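Local coordinates for protein AlkZ (Streptomyces sahachiroi, PDB 5UUJ) that belongs to the AlkZ-like DNA glycosylase family, within the broad helix-turn-helix clan, and folds as a largely helical protein with a small mixed beta-sheet, at residues G280-G285 and A358-R363; Q20-R25 and D288-G293; G102-P107 and L169-V174; S113-R118 and V152-R157. One frame throughout, in Å; residues are numbered along the deposited sequence.

Interactions 1 and 2 are buried and adjoin each other, their centres about 12 Å apart: the strand 281-284 of interaction 1 meets the loop 20-25 of interaction 2, where Arg282 and Glu23 form a salt bridge, and charges and apolar groups are packed together. Interactions 3 and 4 lie on the opposite side of the chain's centre, with their own centres about 14 Å apart, in a helical region where Leu105 touches Pro117. Interaction 3, partly buried, relies on tryptophan edges and a guanidinium face. Interaction 4 divides between a small buried apolar contact and an arginine at the surface lying over a glycine.

Interaction 1: G280-G285 and A358-R363; sequences GIRLLG and AAHVAR
Leu283 and Val361 join strand 281-284, an outermost strand of a mixed five-stranded sheet, to helix 351-365, an example of helix-on-sheet packing. The axes of strand 281-284 and of residues 358-363 approach to 9.0 Å and run in nearly the same sense, 27° apart. The apolar contact is a single pair, CB of Leu283 meeting CG2 of Val361 at 4.1 Å. CD1 of Leu283 makes van der Waals contact with the helix backbone, 4.2 Å from N of Ala358. Trp331 and Leu338, from two further strands of the sheet, touch both Leu283 and Val361.

The polar share belongs to Arg282 and His360. With CG of Arg282 opposite its own backbone N (chi1 -166°) and a bend at the next bond, the guanidinium swings to the imidazole, the two planes standing 85° apart. No hydrogen bond joins them. Each group instead turns to the carbonyl O of Leu54, His360 NE2 by a hydrogen bond and Arg282 NH2 by a weak one. Glu23 forms a salt bridge with Arg282 NH1, probably offsetting the charge buried here. Arg282 NH2 sits 3.4 Å from His360 NE2 and 3.6 Å from its CD2.

Interaction 2: Q20-R25 and D288-G293; sequences QFLEPR and DQYLLG
CG of Gln20 lies beside its backbone N (chi1 -67°) and the chain runs straight on from there, while Tyr290 holds its ring opposite its own N (chi1 180°); together these settings bring the amide of Gln20 across the base of the tyrosine. Gln20 OE1 lies 3.3 Å from Tyr290 CA and 3.5 Å from Tyr290 CD1, at the ring edge and near its plane, with amide and ring turned 49° apart. On the other branch, NE2 of Gln20 bonds to Ala218 O and donates to a water at 3.0 Å, which in turn donates to Tyr290 O at 2.9 Å. Leu22 adds an apolar touch, its CD1 4.0 Å from Tyr290 CD1.

The start of helix 289-292 is N-capped by Asp288, whose OD2 takes the N-H of Tyr290 at 2.9 Å from above the carboxylate plane. Arg55 ties both segments together, pairing with Asp288 OD1 and donating to Gln20 O. On the other segment, Phe21 is the C-prime residue of the Schellman motif that ends helix 9-19. Phe13 and Met17 of that helix pack on Tyr290, Leu284 of strand 281-284 touches both Leu22 and Tyr290, and Tyr219 of helix 204-219 packs on Gln20.

Interaction 3: G102-P107 and L169-V174; sequences GSWLKP and LAWRGV
Trp104 and Trp171 meet through long side chains, for the backbones stay well apart: the nearest CA atoms of the two segments, those of Trp104 and Leu169, are 10.4 Å from each other. The two indoles slide past each other in opposite directions, and Trp104 CZ3 comes to the edge of the Trp171 ring, in its plane, 3.9 Å from CE3. Ser103 joins at the same ring; its OG is 3.2 Å from Trp171 CZ3 and 3.5 Å from CH2, also near the ring plane. On Trp104, chi1 of 68° sets the indole between backbone N and carbonyl carbon, where Gly102 CA and Leu105 CG of its own turn lie over one face, toward its rim, while the far edge reaches Trp171 and Arg172.

The contact joins a 3-10 turn, which links helices 91-100 and 107-113, to the last turn of helix 162-172. That helix ends in a Schellman motif at Gly173, with Gly173 N bonded to Ala170 O at 2.9 Å and Val174 N to Leu169 O at 3.1 Å.

Arg172 extends from this end and offers a guanidinium face to the edge of Trp104, with NH2 3.5 Å from CZ2. The planes stand 74° apart. Asp121 forms a salt bridge with Arg172 NH1, and Thr124 OG1 bonds to the same nitrogen, which anchors the arginine to helix 117-130. Trp171 NE1 is held by the carbonyl O of Ala78.

Interaction 4: S113-R118 and V152-R157; sequences SGVTPR and VSMEER
Arg157 lays its guanidinium over a backbone carbon: Gly114 CA lies over one face of the group, toward the rim, and is 3.5 Å from Arg157 NE. Gly114 has no side chain to stand between them, and its phi of 79° bends the chain just after helix 107-113. A sharp bend at chi2 (-70°) turns the arginine chain along the backbone of Ser113 and Gly114, with CD 3.6 Å from Ser113 O. No hydrogen bond forms across the contact; this part is van der Waals touch. Both Arg157 and Gly114 also touch a crystal neighbour, so the pose of the guanidinium may partly reflect the lattice.

The bend belongs to a short loop joining two helices, 107-113 and 117-130. Ser113 forms an ST turn there: its OG accepts from Val115 N at 3.1 Å, with an N-H...O angle of 149°, and also bonds to Trp109 O. Thr116 caps helix 117-130 with its side chain, and its backbone N in turn bonds to Gln119 OE1, an arrangement consistent with a capping box. Facing this connection is the start of helix 155-160, which carries Arg157.

Deeper in, the contact turns apolar. Met154, modelled as selenomethionine, bends near its tip and brings CE to Val115, 3.7 Å from CG2 and 4.0 Å from CG1, the two side chains crossing at about a right angle. Leu123 touches both Val115 and Met154, Val120 packs on Val115, and Gln119 lies against Met154.

Interaction 1: G280-G285 and A358-R363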
loop_
_atom_site.group_PDB
_atom_site.type_symbol
_atom_site.label_atom_id
_atom_site.label_comp_id
_atom_site.label_asym_id
_atom_site.label_seq_id
_atom_site.Cartn_x
_atom_site.Cartn_y
_atom_site.Cartn_z
ATOM N N GLY A 280 4.726 -22.063 -10.063
ATOM C CA GLY A 280 5.948 -21.805 -9.318
ATOM C C GLY A 280 5.734 -21.306 -7.902
ATOM O O GLY A 280 4.607 -21.047 -7.482
ATOM N N ILE A 281 6.838 -21.168 -7.175
ATOM C CA ILE A 281 6.815 -20.730 -5.785
ATOM C C ILE A 281 7.364 -19.315 -5.656
ATOM O O ILE A 281 8.314 -18.938 -6.342
ATOM C CB ILE A 281 7.642 -21.670 -4.880
ATOM C CG1 ILE A 281 7.177 -23.120 -5.037
ATOM C CG2 ILE A 281 7.557 -21.236 -3.418
ATOM C CD1 ILE A 281 5.733 -23.355 -4.668
ATOM N N ARG A 282 6.760 -18.543 -4.761
ATOM C CA ARG A 282 7.240 -17.208 -4.447
ATOM C C ARG A 282 7.115 -16.977 -2.940
ATOM O O ARG A 282 6.085 -17.287 -2.342
ATOM C CB ARG A 282 6.455 -16.159 -5.238
ATOM C CG ARG A 282 7.077 -14.777 -5.256
ATOM C CD ARG A 282 8.327 -14.703 -6.126
ATOM N NE ARG A 282 9.246 -13.690 -5.607
ATOM C CZ ARG A 282 9.933 -12.819 -6.343
ATOM N NH1 ARG A 282 9.837 -12.806 -7.666
ATOM N NH2 ARG A 282 10.729 -11.949 -5.741
ATOM N N LEU A 283 8.181 -16.464 -2.331
ATOM C CA LEU A 283 8.171 -16.116 -0.915
ATOM C C LEU A 283 8.102 -14.605 -0.759
ATOM O O LEU A 283 9.059 -13.895 -1.068
ATOM C CB LEU A 283 9.411 -16.660 -0.198
ATOM C CG LEU A 283 9.542 -18.180 -0.068
ATOM C CD1 LEU A 283 10.786 -18.532 0.732
ATOM C CD2 LEU A 283 8.312 -18.791 0.574
ATOM N N LEU A 284 6.962 -14.125 -0.277
ATOM C CA LEU A 284 6.734 -12.698 -0.108
ATOM C C LEU A 284 6.829 -12.311 1.361
ATOM O O LEU A 284 6.430 -13.076 2.239
ATOM C CB LEU A 284 5.364 -12.311 -0.668
ATOM C CG LEU A 284 5.082 -12.761 -2.104
ATOM C CD1 LEU A 284 3.661 -12.398 -2.507
ATOM C CD2 LEU A 284 6.083 -12.157 -3.074
ATOM N N GLY A 285 7.362 -11.122 1.624
ATOM C CA GLY A 285 7.450 -10.610 2.979
ATOM C C GLY A 285 6.077 -10.293 3.542
ATOM O O GLY A 285 5.065 -10.464 2.863
ATOM N N ALA A 358 14.645 -18.968 -0.771
ATOM C CA ALA A 358 15.312 -18.598 0.476
ATOM C C ALA A 358 16.593 -17.814 0.196
ATOM O O ALA A 358 16.924 -16.878 0.921
ATOM C CB ALA A 358 15.621 -19.841 1.307
ATOM N N ALA A 359 17.305 -18.195 -0.860
ATOM C CA ALA A 359 18.537 -17.511 -1.241
ATOM C C ALA A 359 18.243 -16.095 -1.725
ATOM O O ALA A 359 19.031 -15.175 -1.503
ATOM C CB ALA A 359 19.261 -18.293 -2.315
ATOM N N HIS A 360 17.106 -15.935 -2.394
ATOM C CA HIS A 360 16.656 -14.629 -2.857
ATOM C C HIS A 360 16.268 -13.758 -1.659
ATOM O O HIS A 360 16.609 -12.576 -1.602
ATOM C CB HIS A 360 15.478 -14.790 -3.819
ATOM C CG HIS A 360 15.079 -13.523 -4.512
ATOM N ND1 HIS A 360 15.879 -12.900 -5.440
ATOM C CD2 HIS A 360 13.950 -12.778 -4.419
ATOM C CE1 HIS A 360 15.265 -11.816 -5.890
ATOM N NE2 HIS A 360 14.096 -11.723 -5.287
ATOM N N VAL A 361 15.567 -14.356 -0.701
ATOM C CA VAL A 361 15.176 -13.663 0.521
ATOM C C VAL A 361 16.407 -13.313 1.354
ATOM O O VAL A 361 16.461 -12.255 1.979
ATOM C CB VAL A 361 14.199 -14.515 1.363
ATOM C CG1 VAL A 361 13.959 -13.893 2.739
ATOM C CG2 VAL A 361 12.877 -14.680 0.629
ATOM N N ALA A 362 17.390 -14.208 1.362
ATOM C CA ALA A 362 18.621 -13.981 2.110
ATOM C C ALA A 362 19.326 -12.727 1.605
ATOM O O ALA A 362 19.752 -11.882 2.393
ATOM C CB ALA A 362 19.542 -15.187 2.004
ATOM N N ARG A 363 19.440 -12.611 0.286
ATOM C CA ARG A 363 20.087 -11.460 -0.330
ATOM C C ARG A 363 19.295 -10.186 -0.042
ATOM O O ARG A 363 19.871 -9.127 0.209
ATOM C CB ARG A 363 20.228 -11.676 -1.838
ATOM C CG ARG A 363 21.053 -10.620 -2.567
ATOM C CD ARG A 363 22.543 -10.703 -2.233
ATOM N NE ARG A 363 22.873 -10.043 -0.972
ATOM C CZ ARG A 363 23.068 -8.733 -0.832
ATOM N NH1 ARG A 363 22.961 -7.920 -1.876
ATOM N NH2 ARG A 363 23.366 -8.230 0.360
#

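Interaction 2: Q20-R25 and D288-G293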
loop_
_atom_site.group_PDB
_atom_site.type_symbol
_atom_site.label_atom_id
_atom_site.label_comp_id
_atom_site.label_asym_id
_atom_site.label_seq_id
_atom_site.Cartn_x
_atom_site.Cartn_y
_atom_site.Cartn_z
ATOM N N GLN A 20 3.617 -6.824 -11.248
ATOM C CA GLN A 20 4.150 -6.455 -9.936
ATOM C C GLN A 20 5.640 -6.772 -9.782
ATOM O O GLN A 20 6.166 -6.764 -8.667
ATOM C CB GLN A 20 3.364 -7.166 -8.832
ATOM C CG GLN A 20 1.923 -6.705 -8.701
ATOM C CD GLN A 20 1.173 -7.456 -7.618
ATOM O OE1 GLN A 20 1.742 -7.814 -6.585
ATOM N NE2 GLN A 20 -0.109 -7.711 -7.853
ATOM N N PHE A 21 6.304 -7.049 -10.903
ATOM C CA PHE A 21 7.741 -7.320 -10.935
ATOM C C PHE A 21 8.142 -8.550 -10.120
ATOM O O PHE A 21 9.269 -8.631 -9.629
ATOM C CB PHE A 21 8.532 -6.105 -10.433
ATOM C CG PHE A 21 8.234 -4.834 -11.173
ATOM C CD1 PHE A 21 8.452 -4.744 -12.538
ATOM C CD2 PHE A 21 7.752 -3.722 -10.502
ATOM C CE1 PHE A 21 8.185 -3.571 -13.222
ATOM C CE2 PHE A 21 7.485 -2.545 -11.181
ATOM C CZ PHE A 21 7.701 -2.470 -12.542
ATOM N N LEU A 22 7.232 -9.509 -9.987
ATOM C CA LEU A 22 7.525 -10.740 -9.257
ATOM C C LEU A 22 8.053 -11.841 -10.179
ATOM O O LEU A 22 9.037 -12.502 -9.849
ATOM C CB LEU A 22 6.280 -11.226 -8.511
ATOM C CG LEU A 22 5.904 -10.393 -7.279
ATOM C CD1 LEU A 22 4.556 -10.820 -6.721
ATOM C CD2 LEU A 22 6.970 -10.497 -6.197
ATOM N N GLU A 23 7.402 -12.038 -11.324
ATOM C CA GLU A 23 7.844 -13.021 -12.319
ATOM C C GLU A 23 7.432 -12.559 -13.717
ATOM O O GLU A 23 6.244 -12.368 -13.968
ATOM C CB GLU A 23 7.241 -14.406 -12.050
ATOM C CG GLU A 23 7.590 -15.030 -10.705
ATOM C CD GLU A 23 9.061 -15.397 -10.577
ATOM O OE1 GLU A 23 9.705 -15.677 -11.613
ATOM O OE2 GLU A 23 9.568 -15.405 -9.432
ATOM N N PRO A 24 8.397 -12.399 -14.643
ATOM C CA PRO A 24 9.840 -12.644 -14.523
ATOM C C PRO A 24 10.542 -11.587 -13.681
ATOM O O PRO A 24 9.904 -10.639 -13.223
ATOM C CB PRO A 24 10.324 -12.597 -15.974
ATOM C CG PRO A 24 9.368 -11.688 -16.649
ATOM C CD PRO A 24 8.041 -11.939 -15.999
ATOM N N ARG A 25 11.844 -11.756 -13.489
ATOM C CA ARG A 25 12.614 -10.874 -12.623
ATOM C C ARG A 25 13.356 -9.797 -13.407
ATOM O O ARG A 25 14.059 -10.087 -14.376
ATOM C CB ARG A 25 13.602 -11.694 -11.788
ATOM C CG ARG A 25 12.982 -12.307 -10.540
ATOM C CD ARG A 25 13.091 -13.813 -10.528
ATOM N NE ARG A 25 12.368 -14.395 -9.398
ATOM C CZ ARG A 25 12.877 -14.564 -8.180
ATOM N NH1 ARG A 25 14.126 -14.202 -7.911
ATOM N NH2 ARG A 25 12.131 -15.102 -7.227
ATOM N N ASP A 288 2.501 -7.733 2.177
ATOM C CA ASP A 288 2.876 -7.549 0.782
ATOM C C ASP A 288 1.693 -7.123 -0.078
ATOM O O ASP A 288 0.573 -7.611 0.085
ATOM C CB ASP A 288 3.495 -8.819 0.205
ATOM C CG ASP A 288 4.162 -8.570 -1.135
ATOM O OD1 ASP A 288 5.303 -8.062 -1.138
ATOM O OD2 ASP A 288 3.547 -8.863 -2.182
ATOM N N GLN A 289 1.969 -6.210 -1.003
ATOM C CA GLN A 289 0.954 -5.661 -1.889
ATOM C C GLN A 289 0.274 -6.717 -2.759
ATOM O O GLN A 289 -0.867 -6.524 -3.175
ATOM C CB GLN A 289 1.573 -4.583 -2.781
ATOM C CG GLN A 289 1.900 -3.286 -2.054
ATOM C CD GLN A 289 0.663 -2.594 -1.501
ATOM O OE1 GLN A 289 -0.125 -2.014 -2.247
ATOM N NE2 GLN A 289 0.490 -2.656 -0.186
ATOM N N TYR A 290 0.959 -7.822 -3.041
ATOM C CA TYR A 290 0.340 -8.895 -3.816
ATOM C C TYR A 290 -0.928 -9.368 -3.110
ATOM O O TYR A 290 -1.915 -9.736 -3.751
ATOM C CB TYR A 290 1.297 -10.074 -4.021
ATOM C CG TYR A 290 0.662 -11.192 -4.815
ATOM C CD1 TYR A 290 0.577 -11.124 -6.201
ATOM C CD2 TYR A 290 0.117 -12.300 -4.179
ATOM C CE1 TYR A 290 -0.023 -12.136 -6.931
ATOM C CE2 TYR A 290 -0.482 -13.313 -4.899
ATOM C CZ TYR A 290 -0.548 -13.227 -6.275
ATOM O OH TYR A 290 -1.143 -14.236 -6.999
ATOM N N LEU A 291 -0.886 -9.338 -1.782
ATOM C CA LEU A 291 -2.021 -9.712 -0.949
ATOM C C LEU A 291 -2.982 -8.552 -0.733
ATOM O O LEU A 291 -4.197 -8.706 -0.868
ATOM C CB LEU A 291 -1.532 -10.213 0.411
ATOM C CG LEU A 291 -1.746 -11.681 0.771
ATOM C CD1 LEU A 291 -1.226 -11.926 2.175
ATOM C CD2 LEU A 291 -3.210 -12.080 0.672
ATOM N N LEU A 292 -2.432 -7.394 -0.382
ATOM C CA LEU A 292 -3.245 -6.266 0.058
ATOM C C LEU A 292 -3.989 -5.592 -1.089
ATOM O O LEU A 292 -4.999 -4.923 -0.867
ATOM C CB LEU A 292 -2.379 -5.233 0.783
ATOM C CG LEU A 292 -1.695 -5.693 2.074
ATOM C CD1 LEU A 292 -1.018 -4.505 2.743
ATOM C CD2 LEU A 292 -2.673 -6.362 3.032
ATOM N N GLY A 293 -3.496 -5.768 -2.309
ATOM C CA GLY A 293 -4.171 -5.225 -3.474
ATOM C C GLY A 293 -5.580 -5.785 -3.582
ATOM O O GLY A 293 -6.553 -5.057 -3.399
HETATM O O HOH W 1 -2.169 -9.447 -6.585
#

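Interaction 3: G102-P107 and L169-V174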
loop_
_atom_site.group_PDB
_atom_site.type_symbol
_atom_site.label_atom_id
_atom_site.label_comp_id
_atom_site.label_asym_id
_atom_site.label_seq_id
_atom_site.Cartn_x
_atom_site.Cartn_y
_atom_site.Cartn_z
ATOM N N GLY A 102 -14.181 11.811 3.492
ATOM C CA GLY A 102 -14.657 12.664 4.570
ATOM C C GLY A 102 -14.901 11.909 5.861
ATOM O O GLY A 102 -15.906 12.127 6.537
ATOM N N SER A 103 -13.979 11.012 6.198
ATOM C CA SER A 103 -14.121 10.154 7.368
ATOM C C SER A 103 -14.177 10.951 8.667
ATOM O O SER A 103 -14.824 10.538 9.630
ATOM C CB SER A 103 -12.966 9.158 7.434
ATOM O OG SER A 103 -11.739 9.832 7.649
ATOM N N TRP A 104 -13.492 12.088 8.689
ATOM C CA TRP A 104 -13.398 12.902 9.892
ATOM C C TRP A 104 -14.650 13.751 10.105
ATOM O O TRP A 104 -14.781 14.432 11.122
ATOM C CB TRP A 104 -12.161 13.799 9.828
ATOM C CG TRP A 104 -12.255 14.870 8.785
ATOM C CD1 TRP A 104 -12.663 16.161 8.970
ATOM C CD2 TRP A 104 -11.941 14.746 7.391
ATOM N NE1 TRP A 104 -12.621 16.847 7.781
ATOM C CE2 TRP A 104 -12.181 16.002 6.796
ATOM C CE3 TRP A 104 -11.477 13.697 6.590
ATOM C CZ2 TRP A 104 -11.977 16.236 5.437
ATOM C CZ3 TRP A 104 -11.277 13.931 5.239
ATOM C CH2 TRP A 104 -11.525 15.192 4.677
ATOM N N LEU A 105 -15.570 13.705 9.146
ATOM C CA LEU A 105 -16.820 14.450 9.247
ATOM C C LEU A 105 -17.870 13.668 10.032
ATOM O O LEU A 105 -18.872 14.233 10.474
ATOM C CB LEU A 105 -17.362 14.785 7.856
ATOM C CG LEU A 105 -16.501 15.688 6.970
ATOM C CD1 LEU A 105 -17.182 15.889 5.630
ATOM C CD2 LEU A 105 -16.232 17.029 7.641
ATOM N N LYS A 106 -17.643 12.370 10.199
ATOM C CA LYS A 106 -18.606 11.528 10.894
ATOM C C LYS A 106 -18.626 11.851 12.388
ATOM O O LYS A 106 -17.572 12.071 12.985
ATOM C CB LYS A 106 -18.285 10.048 10.671
ATOM C CG LYS A 106 -18.536 9.588 9.236
ATOM C CD LYS A 106 -18.645 8.070 9.108
ATOM C CE LYS A 106 -17.295 7.405 8.895
ATOM N NZ LYS A 106 -17.440 6.043 8.300
ATOM N N PRO A 107 -19.828 11.900 12.992
ATOM C CA PRO A 107 -19.946 12.101 14.442
ATOM C C PRO A 107 -19.029 11.181 15.250
ATOM O O PRO A 107 -18.406 11.636 16.207
ATOM C CB PRO A 107 -21.419 11.785 14.713
ATOM C CG PRO A 107 -22.113 12.185 13.455
ATOM C CD PRO A 107 -21.151 11.882 12.335
ATOM N N LEU A 169 -5.137 15.737 7.442
ATOM C CA LEU A 169 -4.109 16.673 7.002
ATOM C C LEU A 169 -3.212 16.023 5.955
ATOM O O LEU A 169 -2.841 16.656 4.966
ATOM C CB LEU A 169 -3.273 17.158 8.189
ATOM C CG LEU A 169 -3.769 18.400 8.936
ATOM C CD1 LEU A 169 -5.230 18.285 9.313
ATOM C CD2 LEU A 169 -2.926 18.632 10.182
ATOM N N ALA A 170 -2.868 14.757 6.174
ATOM C CA ALA A 170 -2.072 14.014 5.205
ATOM C C ALA A 170 -2.839 13.917 3.894
ATOM O O ALA A 170 -2.294 14.179 2.827
ATOM C CB ALA A 170 -1.729 12.628 5.733
ATOM N N TRP A 171 -4.117 13.563 3.989
ATOM C CA TRP A 171 -4.965 13.400 2.815
ATOM C C TRP A 171 -5.146 14.707 2.051
ATOM O O TRP A 171 -5.325 14.694 0.834
ATOM C CB TRP A 171 -6.330 12.846 3.220
ATOM C CG TRP A 171 -6.285 11.444 3.742
ATOM C CD1 TRP A 171 -5.252 10.556 3.632
ATOM C CD2 TRP A 171 -7.319 10.769 4.462
ATOM N NE1 TRP A 171 -5.584 9.368 4.233
ATOM C CE2 TRP A 171 -6.848 9.472 4.751
ATOM C CE3 TRP A 171 -8.600 11.131 4.883
ATOM C CZ2 TRP A 171 -7.615 8.540 5.448
ATOM C CZ3 TRP A 171 -9.358 10.203 5.573
ATOM C CH2 TRP A 171 -8.864 8.926 5.849
ATOM N N ARG A 172 -5.106 15.830 2.762
ATOM C CA ARG A 172 -5.241 17.138 2.124
ATOM C C ARG A 172 -3.896 17.637 1.594
ATOM O O ARG A 172 -3.834 18.653 0.905
ATOM C CB ARG A 172 -5.846 18.150 3.096
ATOM C CG ARG A 172 -7.366 18.154 3.065
ATOM C CD ARG A 172 -7.969 18.749 4.322
ATOM N NE ARG A 172 -9.410 18.928 4.184
ATOM C CZ ARG A 172 -10.172 19.584 5.052
ATOM N NH1 ARG A 172 -9.640 20.134 6.138
ATOM N NH2 ARG A 172 -11.472 19.695 4.831
ATOM N N GLY A 173 -2.828 16.914 1.917
ATOM C CA GLY A 173 -1.512 17.200 1.374
ATOM C C GLY A 173 -0.750 18.316 2.062
ATOM O O GLY A 173 0.113 18.935 1.442
ATOM N N VAL A 174 -1.049 18.572 3.333
ATOM C CA VAL A 174 -0.361 19.628 4.074
ATOM C C VAL A 174 0.690 19.068 5.028
ATOM O O VAL A 174 1.375 19.829 5.708
ATOM C CB VAL A 174 -1.350 20.510 4.877
ATOM C CG1 VAL A 174 -2.338 21.186 3.939
ATOM C CG2 VAL A 174 -2.087 19.703 5.940
#

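Interaction 4: S113-R118 and V152-R157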
loop_
_atom_site.group_PDB
_atom_site.type_symbol
_atom_site.label_atom_id
_atom_site.label_comp_id
_atom_site.label_asym_id
_atom_site.label_seq_id
_atom_site.Cartn_x
_atom_site.Cartn_y
_atom_site.Cartn_z
ATOM N N SER A 113 -11.966 11.606 18.526
ATOM C CA SER A 113 -10.788 12.459 18.372
ATOM C C SER A 113 -10.810 13.689 19.274
ATOM O O SER A 113 -9.762 14.167 19.708
ATOM C CB SER A 113 -10.659 12.919 16.922
ATOM O OG SER A 113 -11.650 13.887 16.618
ATOM N N GLY A 114 -12.004 14.215 19.530
ATOM C CA GLY A 114 -12.149 15.443 20.292
ATOM C C GLY A 114 -11.876 16.680 19.452
ATOM O O GLY A 114 -11.601 17.755 19.989
ATOM N N VAL A 115 -11.956 16.523 18.134
ATOM C CA VAL A 115 -11.707 17.616 17.194
ATOM C C VAL A 115 -12.879 17.751 16.226
ATOM O O VAL A 115 -13.273 16.779 15.582
ATOM C CB VAL A 115 -10.407 17.391 16.389
ATOM C CG1 VAL A 115 -10.048 18.637 15.585
ATOM C CG2 VAL A 115 -9.266 17.016 17.316
ATOM N N THR A 116 -13.432 18.953 16.123
ATOM C CA THR A 116 -14.574 19.188 15.249
ATOM C C THR A 116 -14.116 19.359 13.798
ATOM O O THR A 116 -12.936 19.585 13.546
ATOM C CB THR A 116 -15.366 20.436 15.679
ATOM O OG1 THR A 116 -14.597 21.615 15.408
ATOM C CG2 THR A 116 -15.706 20.373 17.164
ATOM N N PRO A 117 -15.050 19.240 12.839
ATOM C CA PRO A 117 -14.718 19.483 11.429
ATOM C C PRO A 117 -14.195 20.898 11.191
ATOM O O PRO A 117 -13.274 21.087 10.394
ATOM C CB PRO A 117 -16.053 19.262 10.708
ATOM C CG PRO A 117 -16.822 18.359 11.606
ATOM C CD PRO A 117 -16.429 18.748 13.000
ATOM N N ARG A 118 -14.780 21.877 11.873
ATOM C CA ARG A 118 -14.307 23.253 11.778
ATOM C C ARG A 118 -12.844 23.320 12.194
ATOM O O ARG A 118 -12.025 23.966 11.539
ATOM C CB ARG A 118 -15.149 24.186 12.654
ATOM C CG ARG A 118 -14.717 25.649 12.612
ATOM C CD ARG A 118 -15.103 26.312 11.303
ATOM N NE ARG A 118 -14.328 27.526 11.049
ATOM C CZ ARG A 118 -13.230 27.585 10.296
ATOM N NH1 ARG A 118 -12.756 26.496 9.699
ATOM N NH2 ARG A 118 -12.601 28.742 10.135
ATOM N N VAL A 152 -5.129 26.045 21.959
ATOM C CA VAL A 152 -4.538 25.943 23.291
ATOM C C VAL A 152 -5.345 25.010 24.195
ATOM O O VAL A 152 -4.794 24.366 25.088
ATOM C CB VAL A 152 -4.420 27.336 23.961
ATOM C CG1 VAL A 152 -5.798 27.925 24.256
ATOM C CG2 VAL A 152 -3.577 27.255 25.229
ATOM N N SER A 153 -6.649 24.935 23.952
ATOM C CA SER A 153 -7.528 24.095 24.756
ATOM C C SER A 153 -7.477 22.632 24.319
ATOM O O SER A 153 -8.037 21.758 24.984
ATOM C CB SER A 153 -8.966 24.613 24.672
ATOM O OG SER A 153 -9.396 24.705 23.324
HETATM N N MSE A 154 -6.796 22.370 23.206
HETATM C CA MSE A 154 -6.775 21.041 22.596
HETATM C C MSE A 154 -5.507 20.251 22.884
HETATM O O MSE A 154 -5.348 19.141 22.373
HETATM C CB MSE A 154 -6.918 21.151 21.079
HETATM C CG MSE A 154 -8.255 21.643 20.571
HETATM SE SE MSE A 154 -8.213 21.782 18.620
HETATM C CE MSE A 154 -7.403 20.067 18.200
ATOM N N GLU A 155 -4.602 20.818 23.677
ATOM C CA GLU A 155 -3.257 20.262 23.819
ATOM C C GLU A 155 -3.275 18.770 24.146
ATOM O O GLU A 155 -2.543 17.990 23.538
ATOM C CB GLU A 155 -2.471 21.017 24.895
ATOM C CG GLU A 155 -1.019 20.566 25.002
ATOM C CD GLU A 155 -0.171 21.470 25.875
ATOM O OE1 GLU A 155 -0.717 22.434 26.455
ATOM O OE2 GLU A 155 1.047 21.214 25.980
ATOM N N GLU A 156 -4.123 18.373 25.087
ATOM C CA GLU A 156 -4.201 16.973 25.485
ATOM C C GLU A 156 -4.736 16.100 24.351
ATOM O O GLU A 156 -4.199 15.025 24.082
ATOM C CB GLU A 156 -5.083 16.814 26.726
ATOM C CG GLU A 156 -5.047 15.421 27.332
ATOM C CD GLU A 156 -3.641 14.983 27.702
ATOM O OE1 GLU A 156 -3.039 15.606 28.603
ATOM O OE2 GLU A 156 -3.135 14.022 27.082
ATOM N N ARG A 157 -5.792 16.567 23.692
ATOM C CA ARG A 157 -6.384 15.840 22.574
ATOM C C ARG A 157 -5.366 15.601 21.461
ATOM O O ARG A 157 -5.322 14.522 20.869
ATOM C CB ARG A 157 -7.588 16.602 22.009
ATOM C CG ARG A 157 -8.806 16.660 22.924
ATOM C CD ARG A 157 -9.473 15.303 23.066
ATOM N NE ARG A 157 -10.839 15.420 23.569
ATOM C CZ ARG A 157 -11.653 14.390 23.785
ATOM N NH1 ARG A 157 -11.242 13.151 23.545
ATOM N NH2 ARG A 157 -12.881 14.598 24.240
#